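Local coordinates for protein 373aa long hypothetical citrate synthase (Sulfolobus tokodaii, PDB 1VGP) that is a probable, mainly helical member of the citrate synthase family, found here as an assembly of two chains, at residues Tyr73-Asp76 against Phe77-Lys80; Lys87-Pro91 against Met92-Arg96; Asn109-Arg112 against Thr113-Gly117; Met170-Thr173 against Leu174-Ile178; Ser314-Phe317 against Tyr318-Phe322. All coordinates share one frame; numbering follows the deposited sequence.

All five contacts are local, and they follow one another along the chain without nesting or crossing. Interactions 1, 2 and 3 each join the end of a loop to the first turn of a helix: 76-84, 91-105 and 113-135. These three helices are consecutive. The loop of interaction 1 follows helix 58-70. Interactions 4 and 5 lie at the C-terminal ends of helices 164-175 and 309-319. Interactions 1 and 2 both touch the second subunit. Interactions 4 and 5 are far apart in sequence but touch in space: Thr173 packs on Val316 and Phe317, and Met170 packs on Leu320 and Phe322. Interactions 3 and 5 lie on opposite sides of the chain's centre, their own centres about 33 Å apart.

Interaction 1 of 5, residues Tyr73-Asp76 against Phe77-Lys80; sequences YLPD and FIIK
The Asp76 carbonyl O accepts the backbone N-H of Lys80, with N and O 2.7 Å apart and an N-H...O angle of 153°. One residue earlier, Pro75 O accepts Ile79 N at 3.2 Å. This bond is straighter, at 170°, and the donor lies in the carbonyl plane. Together the two bonds form the first turn of helix 76-84, with Pro75 at the N-cap position. The side chains of Leu74 and the cap residue Pro75 pack on this turn. Leu74 CD1 meets Ile78 CD1 at 3.4 Å, and the two side chains cross at about a right angle. The CG1 branch of Ile78 lies between its own backbone N and carbonyl carbon, with chi1 at 90°. This brings CG1 and CD1 to Leu74, while CG2 lies 3.8 Å from Pro75 CG. Ile79 reaches back by its CG1 branch too, with CG1 3.9 Å from Leu74 CB. Its terminal CD1 lies by the Leu74 carbonyl O. Leu74 also packs on helix 113-135, and Ile78 on Leu101 of helix 91-105. The Lys80 chain leads away from the loop to a salt bridge with Glu84. Phe77 also leads away, and packs on Phe81 of the second subunit.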
loop_
_atom_site.group_PDB
_atom_site.type_symbol
_atom_site.label_atom_id
_atom_site.label_comp_id
_atom_site.label_asym_id
_atom_site.label_seq_id
_atom_site.Cartn_x
_atom_site.Cartn_y
_atom_site.Cartn_z
ATOM N N TYR A 73 5.879 -7.413 -22.063
ATOM C CA TYR A 73 5.729 -6.136 -22.733
ATOM C C TYR A 73 4.847 -5.203 -21.908
ATOM O O TYR A 73 3.805 -5.614 -21.392
ATOM C CB TYR A 73 5.130 -6.359 -24.124
ATOM C CG TYR A 73 5.827 -7.459 -24.901
ATOM C CD1 TYR A 73 7.045 -7.223 -25.550
ATOM C CD2 TYR A 73 5.288 -8.749 -24.963
ATOM C CE1 TYR A 73 7.712 -8.244 -26.243
ATOM C CE2 TYR A 73 5.948 -9.780 -25.654
ATOM C CZ TYR A 73 7.159 -9.518 -26.290
ATOM O OH TYR A 73 7.811 -10.524 -26.972
ATOM N N LEU A 74 5.277 -3.951 -21.778
ATOM C CA LEU A 74 4.487 -2.911 -21.128
ATOM C C LEU A 74 3.567 -2.215 -22.132
ATOM O O LEU A 74 3.949 -1.996 -23.286
ATOM C CB LEU A 74 5.418 -1.872 -20.510
ATOM C CG LEU A 74 6.626 -2.391 -19.736
ATOM C CD1 LEU A 74 7.612 -1.244 -19.491
ATOM C CD2 LEU A 74 6.170 -2.998 -18.422
ATOM N N PRO A 75 2.340 -1.854 -21.711
ATOM C CA PRO A 75 1.470 -1.087 -22.614
ATOM C C PRO A 75 2.010 0.312 -22.878
ATOM O O PRO A 75 2.836 0.826 -22.120
ATOM C CB PRO A 75 0.129 -1.055 -21.885
ATOM C CG PRO A 75 0.470 -1.257 -20.463
ATOM C CD PRO A 75 1.655 -2.184 -20.447
ATOM N N ASP A 76 1.542 0.928 -23.957
ATOM C CA ASP A 76 2.130 2.179 -24.429
ATOM C C ASP A 76 2.001 3.304 -23.410
ATOM O O ASP A 76 2.894 4.152 -23.290
ATOM C CB ASP A 76 1.476 2.609 -25.739
ATOM C CG ASP A 76 1.352 1.471 -26.720
ATOM O OD1 ASP A 76 0.454 0.624 -26.517
ATOM O OD2 ASP A 76 2.154 1.420 -27.680
ATOM N N PHE A 77 0.883 3.315 -22.691
ATOM C CA PHE A 77 0.629 4.371 -21.736
ATOM C C PHE A 77 1.737 4.408 -20.692
ATOM O O PHE A 77 2.314 5.464 -20.434
ATOM C CB PHE A 77 -0.736 4.175 -21.059
ATOM C CG PHE A 77 -1.229 5.391 -20.321
ATOM C CD1 PHE A 77 -1.199 6.646 -20.924
ATOM C CD2 PHE A 77 -1.711 5.284 -19.024
ATOM C CE1 PHE A 77 -1.644 7.783 -20.241
ATOM C CE2 PHE A 77 -2.158 6.411 -18.333
ATOM C CZ PHE A 77 -2.124 7.665 -18.942
ATOM N N ILE A 78 2.058 3.258 -20.105
ATOM C CA ILE A 78 3.076 3.245 -19.059
ATOM C C ILE A 78 4.486 3.474 -19.628
ATOM O O ILE A 78 5.330 4.114 -18.988
ATOM C CB ILE A 78 3.024 1.919 -18.186
ATOM C CG1 ILE A 78 3.916 0.848 -18.797
ATOM C CG2 ILE A 78 1.588 1.398 -18.057
ATOM C CD1 ILE A 78 5.195 0.626 -18.008
ATOM N N ILE A 79 4.737 2.991 -20.841
ATOM C CA ILE A 79 5.993 3.325 -21.524
ATOM C C ILE A 79 6.092 4.830 -21.783
ATOM O O ILE A 79 7.163 5.431 -21.657
ATOM C CB ILE A 79 6.124 2.554 -22.858
ATOM C CG1 ILE A 79 6.661 1.148 -22.574
ATOM C CG2 ILE A 79 7.074 3.274 -23.798
ATOM C CD1 ILE A 79 6.515 0.181 -23.718
ATOM N N LYS A 80 4.958 5.430 -22.132
ATOM C CA LYS A 80 4.850 6.875 -22.300
ATOM C C LYS A 80 5.177 7.571 -20.984
ATOM O O LYS A 80 5.893 8.578 -20.941
ATOM C CB LYS A 80 3.424 7.211 -22.734
ATOM C CG LYS A 80 3.171 8.652 -23.101
ATOM C CD LYS A 80 1.938 8.726 -23.988
ATOM C CE LYS A 80 1.319 10.126 -24.025
ATOM N NZ LYS A 80 2.242 11.168 -24.565
#

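Interaction 2 of 5, residues Lys87-Pro91 against Met92-Arg96; sequences KDAQP and MDILR
Gln90 O accepts Ile94 N at 3.0 Å with an angle of 157°, Pro91 O accepts Leu95 N at 2.9 Å, and a weak bent bond runs from Asp93 N to Gln90 O. On the side-chain level, Ala89 CB points at the turn and meets Ile94 CD1 at 3.7 Å. Ile94 CG1 lies anti to its own carbonyl carbon, beside the backbone N (chi1 -68°), which turns the branch back toward Ala89. This is the start of helix 91-105. Gln90 takes the N-cap position, and Pro91 opens the first turn. Asp93 OD2 lies against the Gln90 side chain, 3.5 Å from Gln90 CB, with amide and carboxylate planes 40° apart. The two polar ends share a partner, since Lys211 binds both Gln90 OE1 and Asp93 OD1. Asp93 OD1 also pairs with Arg96 NH1 at 3.3 Å. That oxygen lies well out of the guanidinium plane, so the pairing is one of charges. Ala89, Asp93 and Ile94 all pack on Ile104 of the second subunit.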
loop_
_atom_site.group_PDB
_atom_site.type_symbol
_atom_site.label_atom_id
_atom_site.label_comp_id
_atom_site.label_asym_id
_atom_site.label_seq_id
_atom_site.Cartn_x
_atom_site.Cartn_y
_atom_site.Cartn_z
ATOM N N LYS A 87 13.251 12.532 -14.595
ATOM C CA LYS A 87 14.304 11.523 -14.677
ATOM C C LYS A 87 15.216 11.523 -13.459
ATOM O O LYS A 87 16.188 10.770 -13.407
ATOM C CB LYS A 87 15.128 11.717 -15.947
ATOM C CG LYS A 87 14.361 11.383 -17.219
ATOM C CD LYS A 87 14.077 9.891 -17.334
ATOM C CE LYS A 87 13.211 9.567 -18.553
ATOM N NZ LYS A 87 11.803 10.015 -18.398
ATOM N N ASP A 88 14.896 12.352 -12.471
ATOM C CA ASP A 88 15.561 12.264 -11.178
ATOM C C ASP A 88 14.618 11.649 -10.149
ATOM O O ASP A 88 14.769 11.860 -8.947
ATOM C CB ASP A 88 16.007 13.647 -10.720
ATOM C CG ASP A 88 14.863 14.630 -10.647
ATOM O OD1 ASP A 88 14.330 14.850 -9.538
ATOM O OD2 ASP A 88 14.484 15.193 -11.689
ATOM N N ALA A 89 13.638 10.892 -10.637
ATOM C CA ALA A 89 12.713 10.165 -9.779
ATOM C C ALA A 89 13.392 8.949 -9.155
ATOM O O ALA A 89 14.279 8.349 -9.760
ATOM C CB ALA A 89 11.503 9.722 -10.589
ATOM N N GLN A 90 12.971 8.593 -7.946
ATOM C CA GLN A 90 13.406 7.348 -7.319
ATOM C C GLN A 90 12.870 6.146 -8.084
ATOM O O GLN A 90 11.665 6.021 -8.291
ATOM C CB GLN A 90 12.911 7.291 -5.875
ATOM C CG GLN A 90 13.547 8.324 -4.958
ATOM C CD GLN A 90 12.952 8.308 -3.560
ATOM O OE1 GLN A 90 12.719 7.246 -2.984
ATOM N NE2 GLN A 90 12.705 9.494 -3.005
ATOM N N PRO A 91 13.764 5.241 -8.524
ATOM C CA PRO A 91 13.302 4.047 -9.253
ATOM C C PRO A 91 12.156 3.288 -8.558
ATOM O O PRO A 91 11.288 2.735 -9.226
ATOM C CB PRO A 91 14.575 3.206 -9.395
ATOM C CG PRO A 91 15.680 4.221 -9.396
ATOM C CD PRO A 91 15.242 5.318 -8.466
ATOM N N MET A 92 12.149 3.271 -7.224
ATOM C CA MET A 92 11.048 2.645 -6.484
ATOM C C MET A 92 9.725 3.336 -6.759
ATOM O O MET A 92 8.709 2.677 -6.974
ATOM C CB MET A 92 11.308 2.671 -4.977
ATOM C CG MET A 92 12.307 1.634 -4.499
ATOM S SD MET A 92 12.000 -0.052 -5.080
ATOM C CE MET A 92 11.079 -0.726 -3.672
ATOM N N ASP A 93 9.738 4.664 -6.749
ATOM C CA ASP A 93 8.526 5.424 -7.039
ATOM C C ASP A 93 8.097 5.216 -8.491
ATOM O O ASP A 93 6.900 5.207 -8.804
ATOM C CB ASP A 93 8.752 6.910 -6.770
ATOM C CG ASP A 93 9.098 7.197 -5.321
ATOM O OD1 ASP A 93 8.825 6.346 -4.447
ATOM O OD2 ASP A 93 9.652 8.286 -5.060
ATOM N N ILE A 94 9.067 5.036 -9.376
ATOM C CA ILE A 94 8.731 4.700 -10.749
ATOM C C ILE A 94 7.997 3.368 -10.748
ATOM O O ILE A 94 6.926 3.231 -11.346
ATOM C CB ILE A 94 10.001 4.593 -11.642
ATOM C CG1 ILE A 94 10.631 5.973 -11.809
ATOM C CG2 ILE A 94 9.636 4.032 -13.010
ATOM C CD1 ILE A 94 9.655 7.027 -12.318
ATOM N N LEU A 95 8.580 2.396 -10.056
ATOM C CA LEU A 95 8.045 1.047 -10.028
ATOM C C LEU A 95 6.630 1.034 -9.431
ATOM O O LEU A 95 5.719 0.376 -9.948
ATOM C CB LEU A 95 8.980 0.149 -9.214
ATOM C CG LEU A 95 8.842 -1.363 -9.425
ATOM C CD1 LEU A 95 8.978 -1.693 -10.908
ATOM C CD2 LEU A 95 9.912 -2.084 -8.618
ATOM N N ARG A 96 6.459 1.768 -8.340
ATOM C CA ARG A 96 5.172 1.889 -7.667
ATOM C C ARG A 96 4.104 2.416 -8.618
ATOM O O ARG A 96 3.023 1.835 -8.756
ATOM C CB ARG A 96 5.302 2.839 -6.476
ATOM C CG ARG A 96 4.072 2.923 -5.592
ATOM C CD ARG A 96 4.264 4.010 -4.554
ATOM N NE ARG A 96 4.460 5.302 -5.190
ATOM C CZ ARG A 96 5.093 6.328 -4.633
ATOM N NH1 ARG A 96 5.655 6.199 -3.443
ATOM N NH2 ARG A 96 5.156 7.493 -5.267
#

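Interaction 3 of 5, residues Asn109-Arg112 against Thr113-Gly117; sequences NDER and TDIKG
This is a local surface contact at the start of helix 113-135, where residues Glu111 and Arg112 of the preceding loop fold onto the first turn. Arg112 occupies the N-cap position. Its carbonyl O accepts Lys116 N at 3.0 Å, in a nearly straight bond of 171°. The Arg112 side chain runs along the outside of the turn and meets two residues. Asp114 OD2 sits over one face of the guanidinium, 3.2 Å from Arg112 NH2. The guanidinium and carboxylate planes are 75° apart and no N-H points at the oxygen, so this salt bridge rests on charge alone. The Asp114 carboxylate is brought back toward the loop because its CG lies between the backbone N and the carbonyl carbon (chi1 63°). Its OD1 also lies beside Arg112 CB and CD. Ile115 CD1 approaches Arg112 NH1 obliquely. Glu111 crosses both Ile115 and Lys116 at about a right angle. Its OE2 is 3.6 Å from Ile115 CG2. Its OE1 lies by the Lys116 aliphatic chain and 4.2 Å from Lys116 NZ, too far for a salt bridge, though the opposite charges may still attract. Asp114 OD2 has a second partner in the hydroxyl of Tyr52. Trp63 of helix 58-70 packs against Arg112 and Ile115, while Lys116 turns to Leu199 and Tyr200 at the start of helix 199-210.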
loop_
_atom_site.group_PDB
_atom_site.type_symbol
_atom_site.label_atom_id
_atom_site.label_comp_id
_atom_site.label_asym_id
_atom_site.label_seq_id
_atom_site.Cartn_x
_atom_site.Cartn_y
_atom_site.Cartn_z
ATOM N N ASN A 109 -11.014 -9.407 -15.682
ATOM C CA ASN A 109 -11.417 -9.530 -14.281
ATOM C C ASN A 109 -11.782 -10.972 -13.993
ATOM O O ASN A 109 -12.107 -11.338 -12.864
ATOM C CB ASN A 109 -12.636 -8.637 -14.016
ATOM C CG ASN A 109 -12.593 -7.344 -14.797
ATOM O OD1 ASN A 109 -11.812 -6.442 -14.482
ATOM N ND2 ASN A 109 -13.425 -7.249 -15.828
ATOM N N ASP A 110 -11.714 -11.778 -15.043
ATOM C CA ASP A 110 -12.106 -13.179 -14.987
ATOM C C ASP A 110 -10.848 -13.996 -14.726
ATOM O O ASP A 110 -10.887 -15.229 -14.671
ATOM C CB ASP A 110 -12.732 -13.582 -16.328
ATOM C CG ASP A 110 -14.199 -13.193 -16.438
ATOM O OD1 ASP A 110 -14.520 -11.987 -16.329
ATOM O OD2 ASP A 110 -15.031 -14.104 -16.634
ATOM N N GLU A 111 -9.733 -13.289 -14.559
ATOM C CA GLU A 111 -8.414 -13.908 -14.541
ATOM C C GLU A 111 -8.035 -14.422 -13.171
ATOM O O GLU A 111 -8.081 -13.684 -12.189
ATOM C CB GLU A 111 -7.357 -12.910 -14.999
ATOM C CG GLU A 111 -7.038 -12.998 -16.467
ATOM C CD GLU A 111 -5.679 -12.441 -16.787
ATOM O OE1 GLU A 111 -5.307 -11.405 -16.193
ATOM O OE2 GLU A 111 -4.988 -13.038 -17.639
ATOM N N ARG A 112 -7.650 -15.695 -13.122
ATOM C CA ARG A 112 -7.021 -16.287 -11.944
ATOM C C ARG A 112 -5.932 -15.376 -11.385
ATOM O O ARG A 112 -5.118 -14.828 -12.133
ATOM C CB ARG A 112 -6.396 -17.636 -12.306
ATOM C CG ARG A 112 -7.263 -18.844 -12.027
ATOM C CD ARG A 112 -6.439 -20.121 -12.091
ATOM N NE ARG A 112 -5.621 -20.194 -13.303
ATOM C CZ ARG A 112 -4.618 -21.051 -13.487
ATOM N NH1 ARG A 112 -3.928 -21.032 -14.619
ATOM N NH2 ARG A 112 -4.300 -21.926 -12.542
ATOM N N THR A 113 -5.909 -15.234 -10.065
ATOM C CA THR A 113 -4.935 -14.367 -9.424
ATOM C C THR A 113 -3.473 -14.799 -9.630
ATOM O O THR A 113 -2.570 -13.968 -9.568
ATOM C CB THR A 113 -5.253 -14.207 -7.904
ATOM O OG1 THR A 113 -4.037 -14.071 -7.164
ATOM C CG2 THR A 113 -6.039 -15.407 -7.383
ATOM N N ASP A 114 -3.223 -16.081 -9.899
ATOM C CA ASP A 114 -1.853 -16.525 -10.188
ATOM C C ASP A 114 -1.396 -16.152 -11.600
ATOM O O ASP A 114 -0.244 -15.776 -11.805
ATOM C CB ASP A 114 -1.710 -18.036 -9.983
ATOM C CG ASP A 114 -2.576 -18.840 -10.925
ATOM O OD1 ASP A 114 -3.774 -18.530 -11.011
ATOM O OD2 ASP A 114 -2.062 -19.782 -11.570
ATOM N N ILE A 115 -2.302 -16.254 -12.567
ATOM C CA ILE A 115 -2.028 -15.795 -13.926
ATOM C C ILE A 115 -1.752 -14.299 -13.963
ATOM O O ILE A 115 -0.766 -13.859 -14.549
ATOM C CB ILE A 115 -3.206 -16.088 -14.868
ATOM C CG1 ILE A 115 -3.510 -17.585 -14.875
ATOM C CG2 ILE A 115 -2.885 -15.601 -16.267
ATOM C CD1 ILE A 115 -2.361 -18.437 -15.328
ATOM N N LYS A 116 -2.642 -13.528 -13.347
ATOM C CA LYS A 116 -2.419 -12.110 -13.108
ATOM C C LYS A 116 -1.045 -11.913 -12.449
ATOM O O LYS A 116 -0.287 -11.014 -12.812
ATOM C CB LYS A 116 -3.534 -11.583 -12.197
ATOM C CG LYS A 116 -3.650 -10.072 -12.087
ATOM C CD LYS A 116 -4.148 -9.427 -13.380
ATOM C CE LYS A 116 -5.600 -9.780 -13.692
ATOM N NZ LYS A 116 -6.422 -9.853 -12.460
ATOM N N GLY A 117 -0.716 -12.777 -11.494
ATOM C CA GLY A 117 0.595 -12.715 -10.865
ATOM C C GLY A 117 1.778 -12.919 -11.804
ATOM O O GLY A 117 2.731 -12.141 -11.755
#

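Interaction 4 of 5, residues Met170-Thr173 against Leu174-Ile178; sequences MDVT and LILHI
Met170 and Leu174 make the closer side-chain packing here, with Met170 CE 3.5 Å from Leu174 CD2. The sulfur chain of Met170 leaves with CG anti to the backbone N (chi1 -177°) and bends at chi2, which carries CE over to both methyls of Leu174. Val172 and Leu176 pack more loosely. They lie side by side and point the same way, but Val172 CG2 comes no nearer than 4.2 Å to Leu176 CG. Even this looser side does not face solvent, because all the touching residues are buried. Helix 309-319 covers Thr173, and Leu320 and Phe322 just after it cover Met170. Helix 262-278 covers Val172, Thr173 and Leu176. The contact is the last part of helix 164-175, running into a type I beta turn from Ile175 to Ile178. Regular backbone bonds hold it, including Leu174 N to Met170 O at 2.9 Å and Leu176 N to Val172 O at 3.0 Å. At the next step a side chain also comes to the helix end: His177 ND1 donates to Thr173 O at 2.9 Å, almost straight at 174°. The oxygen lies in the imidazole plane, at the ring edge. Phe331 meets the same ring edge-to-face. Asp171 OD1 is held by Ser150 OG and Phe43 N.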
loop_
_atom_site.group_PDB
_atom_site.type_symbol
_atom_site.label_atom_id
_atom_site.label_comp_id
_atom_site.label_asym_id
_atom_site.label_seq_id
_atom_site.Cartn_x
_atom_site.Cartn_y
_atom_site.Cartn_z
ATOM N N MET A 170 23.031 -13.154 -12.147
ATOM C CA MET A 170 21.775 -12.432 -12.039
ATOM C C MET A 170 20.696 -13.401 -11.572
ATOM O O MET A 170 19.911 -13.095 -10.671
ATOM C CB MET A 170 21.393 -11.826 -13.391
ATOM C CG MET A 170 20.118 -10.994 -13.355
ATOM S SD MET A 170 20.257 -9.523 -12.309
ATOM C CE MET A 170 18.567 -9.136 -12.091
ATOM N N ASP A 171 20.677 -14.577 -12.187
ATOM C CA ASP A 171 19.636 -15.554 -11.935
ATOM C C ASP A 171 19.684 -16.029 -10.481
ATOM O O ASP A 171 18.660 -16.079 -9.782
ATOM C CB ASP A 171 19.804 -16.750 -12.881
ATOM C CG ASP A 171 18.568 -17.633 -12.927
ATOM O OD1 ASP A 171 17.505 -17.121 -13.305
ATOM O OD2 ASP A 171 18.649 -18.826 -12.581
ATOM N N VAL A 172 20.879 -16.375 -10.018
ATOM C CA VAL A 172 21.001 -16.860 -8.666
ATOM C C VAL A 172 20.703 -15.707 -7.708
ATOM O O VAL A 172 20.088 -15.913 -6.665
ATOM C CB VAL A 172 22.405 -17.458 -8.410
ATOM C CG1 VAL A 172 23.455 -16.518 -8.905
ATOM C CG2 VAL A 172 22.607 -17.726 -6.935
ATOM N N THR A 173 21.098 -14.492 -8.073
ATOM C CA THR A 173 20.857 -13.339 -7.212
ATOM C C THR A 173 19.367 -13.104 -7.006
ATOM O O THR A 173 18.906 -12.828 -5.885
ATOM C CB THR A 173 21.463 -12.042 -7.784
ATOM O OG1 THR A 173 22.883 -12.164 -7.888
ATOM C CG2 THR A 173 21.135 -10.865 -6.873
ATOM N N LEU A 174 18.603 -13.205 -8.089
ATOM C CA LEU A 174 17.155 -13.029 -7.984
ATOM C C LEU A 174 16.533 -14.178 -7.190
ATOM O O LEU A 174 15.616 -13.954 -6.404
ATOM C CB LEU A 174 16.520 -12.954 -9.375
ATOM C CG LEU A 174 16.886 -11.755 -10.255
ATOM C CD1 LEU A 174 16.119 -11.853 -11.549
ATOM C CD2 LEU A 174 16.571 -10.455 -9.543
ATOM N N ILE A 175 17.032 -15.400 -7.397
ATOM C CA ILE A 175 16.535 -16.560 -6.664
ATOM C C ILE A 175 16.655 -16.303 -5.160
ATOM O O ILE A 175 15.709 -16.529 -4.400
ATOM C CB ILE A 175 17.333 -17.838 -7.029
ATOM C CG1 ILE A 175 16.842 -18.392 -8.370
ATOM C CG2 ILE A 175 17.203 -18.891 -5.930
ATOM C CD1 ILE A 175 17.795 -19.395 -8.998
ATOM N N LEU A 176 17.822 -15.807 -4.756
ATOM C CA LEU A 176 18.120 -15.549 -3.353
ATOM C C LEU A 176 17.234 -14.475 -2.720
ATOM O O LEU A 176 17.214 -14.335 -1.498
ATOM C CB LEU A 176 19.585 -15.144 -3.186
ATOM C CG LEU A 176 20.649 -16.156 -3.609
ATOM C CD1 LEU A 176 22.032 -15.561 -3.376
ATOM C CD2 LEU A 176 20.474 -17.445 -2.832
ATOM N N HIS A 177 16.507 -13.715 -3.538
ATOM C CA HIS A 177 15.670 -12.637 -3.010
ATOM C C HIS A 177 14.160 -12.838 -3.164
ATOM O O HIS A 177 13.380 -11.984 -2.761
ATOM C CB HIS A 177 16.062 -11.305 -3.653
ATOM C CG HIS A 177 17.334 -10.728 -3.120
ATOM N ND1 HIS A 177 18.571 -11.062 -3.626
ATOM C CD2 HIS A 177 17.563 -9.838 -2.126
ATOM C CE1 HIS A 177 19.509 -10.403 -2.970
ATOM N NE2 HIS A 177 18.922 -9.654 -2.055
ATOM N N ILE A 178 13.748 -13.965 -3.737
ATOM C CA ILE A 178 12.336 -14.180 -4.022
ATOM C C ILE A 178 11.464 -14.062 -2.758
ATOM O O ILE A 178 10.457 -13.345 -2.754
ATOM C CB ILE A 178 12.137 -15.541 -4.715
ATOM C CG1 ILE A 178 12.547 -15.412 -6.185
ATOM C CG2 ILE A 178 10.692 -16.006 -4.615
ATOM C CD1 ILE A 178 12.553 -16.723 -6.960
#

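Interaction 5 of 5, residues Ser314-Phe317 against Tyr318-Phe322; sequences SIVF and YSLGF
The C-terminal end of helix 309-319 closes in a Schellman motif, and this contact is its last turns. Gly321 is the first residue to leave the helix, with phi at 99°. Such backbone angles favour glycine, since a CB would run into the preceding carbonyl O. Two bonds reach back into the last turn: Phe322 N donates to Phe317 O at 3.1 Å, and Gly321 N to Tyr318 O at 2.9 Å. Phe317 O also lies at the edge of the Phe322 ring, in its plane, and takes a weak bond from Leu320 N. One turn earlier, Ile315 O is gripped twice by Ser319. The backbone N comes in nearly along the C=O axis at 2.8 Å, while the hydroxyl OG sits above the carbonyl plane at 2.7 Å. Ser319 OG lies beside its own backbone N (chi1 -40°), which puts hydroxyl and N-H on the same acceptor. Among the side chains, Val316 and Leu320 run side by side and point the same way, with Val316 CG1 3.6 Å from Leu320 CD1. The ring of Tyr318 leads away from the turn to helices 281-300 and 221-228, where its OH bonds Lys227 NZ. Two bonds back into the last turn, from the glycine of positive phi and from the residue after it, mark a Schellman C-cap, here ending helix 309-319 in a mainly helical fold.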
loop_
_atom_site.group_PDB
_atom_site.type_symbol
_atom_site.label_atom_id
_atom_site.label_comp_id
_atom_site.label_asym_id
_atom_site.label_seq_id
_atom_site.Cartn_x
_atom_site.Cartn_y
_atom_site.Cartn_z
ATOM N N SER A 314 25.458 -5.965 -3.117
ATOM C CA SER A 314 25.710 -4.626 -3.636
ATOM C C SER A 314 26.958 -4.551 -4.519
ATOM O O SER A 314 27.056 -3.692 -5.395
ATOM C CB SER A 314 25.828 -3.627 -2.482
ATOM O OG SER A 314 26.655 -4.128 -1.450
ATOM N N ILE A 315 27.915 -5.444 -4.294
ATOM C CA ILE A 315 29.015 -5.576 -5.241
ATOM C C ILE A 315 28.474 -6.159 -6.542
ATOM O O ILE A 315 28.775 -5.661 -7.628
ATOM C CB ILE A 315 30.131 -6.494 -4.696
ATOM C CG1 ILE A 315 30.933 -5.754 -3.624
ATOM C CG2 ILE A 315 31.081 -6.898 -5.820
ATOM C CD1 ILE A 315 31.982 -6.606 -2.940
ATOM N N VAL A 316 27.672 -7.213 -6.418
ATOM C CA VAL A 316 27.137 -7.911 -7.576
ATOM C C VAL A 316 26.272 -7.002 -8.451
ATOM O O VAL A 316 26.534 -6.845 -9.646
ATOM C CB VAL A 316 26.300 -9.133 -7.137
ATOM C CG1 VAL A 316 25.462 -9.657 -8.310
ATOM C CG2 VAL A 316 27.229 -10.219 -6.598
ATOM N N PHE A 317 25.245 -6.403 -7.851
ATOM C CA PHE A 317 24.383 -5.472 -8.561
ATOM C C PHE A 317 25.227 -4.430 -9.303
ATOM O O PHE A 317 24.918 -4.032 -10.431
ATOM C CB PHE A 317 23.432 -4.779 -7.577
ATOM C CG PHE A 317 22.287 -5.647 -7.109
ATOM C CD1 PHE A 317 21.748 -6.634 -7.930
ATOM C CD2 PHE A 317 21.736 -5.465 -5.842
ATOM C CE1 PHE A 317 20.676 -7.432 -7.502
ATOM C CE2 PHE A 317 20.669 -6.254 -5.406
ATOM C CZ PHE A 317 20.138 -7.239 -6.235
ATOM N N TYR A 318 26.299 -3.991 -8.655
ATOM C CA TYR A 318 27.207 -3.009 -9.225
ATOM C C TYR A 318 27.902 -3.618 -10.442
ATOM O O TYR A 318 27.802 -3.088 -11.545
ATOM C CB TYR A 318 28.225 -2.600 -8.161
ATOM C CG TYR A 318 29.021 -1.347 -8.465
ATOM C CD1 TYR A 318 30.412 -1.404 -8.579
ATOM C CD2 TYR A 318 28.397 -0.100 -8.597
ATOM C CE1 TYR A 318 31.166 -0.262 -8.810
ATOM C CE2 TYR A 318 29.143 1.055 -8.829
ATOM C CZ TYR A 318 30.528 0.966 -8.934
ATOM O OH TYR A 318 31.300 2.086 -9.159
ATOM N N SER A 319 28.581 -4.745 -10.249
ATOM C CA SER A 319 29.245 -5.419 -11.355
ATOM C C SER A 319 28.315 -5.688 -12.521
ATOM O O SER A 319 28.763 -5.783 -13.660
ATOM C CB SER A 319 29.840 -6.744 -10.901
ATOM O OG SER A 319 30.408 -6.612 -9.620
ATOM N N LEU A 320 27.026 -5.836 -12.242
ATOM C CA LEU A 320 26.088 -6.255 -13.272
ATOM C C LEU A 320 25.531 -5.051 -14.039
ATOM O O LEU A 320 24.705 -5.203 -14.941
ATOM C CB LEU A 320 24.947 -7.062 -12.641
ATOM C CG LEU A 320 25.314 -8.495 -12.256
ATOM C CD1 LEU A 320 24.126 -9.196 -11.627
ATOM C CD2 LEU A 320 25.761 -9.250 -13.493
ATOM N N GLY A 321 25.988 -3.856 -13.679
ATOM C CA GLY A 321 25.675 -2.687 -14.476
ATOM C C GLY A 321 24.533 -1.839 -13.948
ATOM O O GLY A 321 24.042 -0.953 -14.647
ATOM N N PHE A 322 24.096 -2.101 -12.721
ATOM C CA PHE A 322 23.045 -1.289 -12.127
ATOM C C PHE A 322 23.654 -0.169 -11.317
ATOM O O PHE A 322 24.748 -0.297 -10.770
ATOM C CB PHE A 322 22.158 -2.120 -11.210
ATOM C CG PHE A 322 21.318 -3.122 -11.926
ATOM C CD1 PHE A 322 21.720 -4.453 -12.008
ATOM C CD2 PHE A 322 20.095 -2.752 -12.486
ATOM C CE1 PHE A 322 20.917 -5.404 -12.630
ATOM C CE2 PHE A 322 19.281 -3.700 -13.112
ATOM C CZ PHE A 322 19.691 -5.029 -13.184
#